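Local coordinates for teicoplanin pseudoaglycone deacetylases Orf2 (Actinoplanes teichomyceticus, PDB 3DFF), which is a zinc-dependent hydrolase of the PIG-L family that probably removes the acetyl group from the teicoplanin pseudoaglycone during antibiotic biosynthesis, at residues R76-I80 with R91-F95. Sequence-based numbering, arbitrary orientation.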
loop_
_atom_site.group_PDB
_atom_site.type_symbol
_atom_site.label_atom_id
_atom_site.label_comp_id
_atom_site.label_asym_id
_atom_site.label_seq_id
_atom_site.Cartn_x
_atom_site.Cartn_y
_atom_site.Cartn_z
ATOM N N ARG A 76 -1.643 2.059 -13.417
ATOM C CA ARG A 76 -2.969 1.504 -13.268
ATOM C C ARG A 76 -3.081 0.236 -14.096
ATOM O O ARG A 76 -3.670 -0.738 -13.625
ATOM C CB ARG A 76 -4.038 2.484 -13.742
ATOM C CG ARG A 76 -4.428 3.493 -12.683
ATOM C CD ARG A 76 -5.532 4.389 -13.242
ATOM N NE ARG A 76 -5.972 5.373 -12.258
ATOM C CZ ARG A 76 -7.154 5.985 -12.301
ATOM N NH1 ARG A 76 -8.024 5.672 -13.255
ATOM N NH2 ARG A 76 -7.480 6.874 -11.382
ATOM N N LYS A 77 -2.540 0.259 -15.317
ATOM C CA LYS A 77 -2.588 -0.940 -16.179
ATOM C C LYS A 77 -1.799 -2.094 -15.570
ATOM O O LYS A 77 -2.258 -3.239 -15.594
ATOM C CB LYS A 77 -2.104 -0.643 -17.598
ATOM C CG LYS A 77 -3.065 0.263 -18.353
ATOM C CD LYS A 77 -2.595 0.498 -19.781
ATOM C CE LYS A 77 -3.650 1.273 -20.556
ATOM N NZ LYS A 77 -3.139 1.703 -21.888
ATOM N N GLU A 78 -0.641 -1.789 -14.980
ATOM C CA GLU A 78 0.138 -2.809 -14.262
ATOM C C GLU A 78 -0.650 -3.424 -13.120
ATOM O O GLU A 78 -0.629 -4.650 -12.930
ATOM C CB GLU A 78 1.431 -2.219 -13.688
ATOM C CG GLU A 78 2.459 -1.864 -14.702
ATOM C CD GLU A 78 3.670 -1.169 -14.106
ATOM O OE1 GLU A 78 3.683 -0.830 -12.895
ATOM O OE2 GLU A 78 4.603 -0.930 -14.888
ATOM N N ASP A 79 -1.338 -2.576 -12.352
ATOM C CA ASP A 79 -2.104 -3.013 -11.200
ATOM C C ASP A 79 -3.242 -3.942 -11.630
ATOM O O ASP A 79 -3.523 -4.949 -10.980
ATOM C CB ASP A 79 -2.656 -1.793 -10.467
ATOM C CG ASP A 79 -3.324 -2.137 -9.157
ATOM O OD1 ASP A 79 -2.652 -2.671 -8.228
ATOM O OD2 ASP A 79 -4.527 -1.848 -9.023
ATOM N N ILE A 80 -3.893 -3.604 -12.740
ATOM C CA ILE A 80 -4.986 -4.438 -13.226
ATOM C C ILE A 80 -4.459 -5.809 -13.665
ATOM O O ILE A 80 -5.084 -6.824 -13.347
ATOM C CB ILE A 80 -5.736 -3.738 -14.366
ATOM C CG1 ILE A 80 -6.441 -2.487 -13.811
ATOM C CG2 ILE A 80 -6.748 -4.685 -15.041
ATOM C CD1 ILE A 80 -6.953 -1.542 -14.916
ATOM N N ARG A 91 -10.088 -1.416 -7.788
ATOM C CA ARG A 91 -10.788 -0.132 -7.783
ATOM C C ARG A 91 -9.742 0.968 -7.593
ATOM O O ARG A 91 -9.013 0.976 -6.603
ATOM C CB ARG A 91 -11.837 -0.078 -6.671
ATOM C CG ARG A 91 -12.639 1.232 -6.622
ATOM C CD ARG A 91 -13.875 1.055 -5.773
ATOM N NE ARG A 91 -14.663 2.279 -5.647
ATOM C CZ ARG A 91 -15.994 2.303 -5.613
ATOM N NH1 ARG A 91 -16.688 1.174 -5.725
ATOM N NH2 ARG A 91 -16.632 3.451 -5.471
ATOM N N HIS A 92 -9.682 1.891 -8.544
ATOM C CA HIS A 92 -8.642 2.913 -8.532
ATOM C C HIS A 92 -9.160 4.262 -8.037
ATOM O O HIS A 92 -10.010 4.897 -8.683
ATOM C CB HIS A 92 -8.013 3.028 -9.917
ATOM C CG HIS A 92 -7.217 1.823 -10.318
ATOM N ND1 HIS A 92 -6.965 1.491 -11.630
ATOM C CD2 HIS A 92 -6.625 0.865 -9.566
ATOM C CE1 HIS A 92 -6.224 0.393 -11.667
ATOM N NE2 HIS A 92 -6.022 -0.015 -10.428
ATOM N N GLY A 93 -8.643 4.698 -6.893
ATOM C CA GLY A 93 -9.088 5.919 -6.222
ATOM C C GLY A 93 -8.626 7.199 -6.904
ATOM O O GLY A 93 -7.884 7.146 -7.903
ATOM N N ARG A 94 -9.060 8.327 -6.338
ATOM C CA ARG A 94 -8.923 9.647 -6.943
ATOM C C ARG A 94 -7.748 10.461 -6.399
ATOM O O ARG A 94 -7.475 11.553 -6.893
ATOM C CB ARG A 94 -10.214 10.456 -6.681
ATOM C CG ARG A 94 -10.397 10.887 -5.247
ATOM C CD ARG A 94 -11.673 11.720 -5.105
ATOM N NE ARG A 94 -12.147 11.767 -3.734
ATOM C CZ ARG A 94 -11.985 12.780 -2.892
ATOM N NH1 ARG A 94 -11.327 13.888 -3.247
ATOM N NH2 ARG A 94 -12.499 12.672 -1.676
ATOM N N PHE A 95 -7.046 9.951 -5.390
ATOM C CA PHE A 95 -6.065 10.780 -4.688
ATOM C C PHE A 95 -4.720 10.780 -5.365
ATOM O O PHE A 95 -4.287 9.753 -5.873
ATOM C CB PHE A 95 -5.944 10.333 -3.229
ATOM C CG PHE A 95 -7.243 10.449 -2.498
ATOM C CD1 PHE A 95 -7.650 11.669 -1.975
ATOM C CD2 PHE A 95 -8.110 9.353 -2.431
ATOM C CE1 PHE A 95 -8.900 11.795 -1.350
ATOM C CE2 PHE A 95 -9.371 9.471 -1.819
ATOM C CZ PHE A 95 -9.744 10.676 -1.252
#
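H92, the last residue of edge strand 89-92, reaches over to helix 71-85, where D79 takes a hydrogen bond from its ring and the aliphatic part of R76 and the end of I80 lie against its ND1-CE1 side. In the polar part, H92 NE2 donates to D79 OD2 at 2.8 Å, with an N-H...O angle of 154°. Histidine suits the place by offering a flat ring with an N-H at its edge; the acceptor lies close to the imidazole plane, and the ring meets the carboxylate from its anti side. With CG anti to the backbone N (chi1 -173°), the carboxylate of D79 is carried out to that edge. Its other oxygen, OD1, bonds to Y229 OH, so this buried, short-chained aspartate is anchored at both oxygens. R76 NH2 bonds to A45 O, which helps hold the guanidinium where H92 CB sits over one face.

In the nonpolar part, R76 combines that donor-rich end with a long aliphatic chain, running alongside H92 in the opposite direction with CG 3.4 Å from H92 ND1. One helical turn on, I80 supplies an apolar arm, its CG1 3.6 Å from H92 CE1.

These contacts join helix to strand end at the edge of the parallel part of the sheet, near the surface and next to H90, seen to bind zinc in a crystal of this protein but carrying none here. The NE2 bond, with R76 and I80 packed alongside, restrains the ring's rotation.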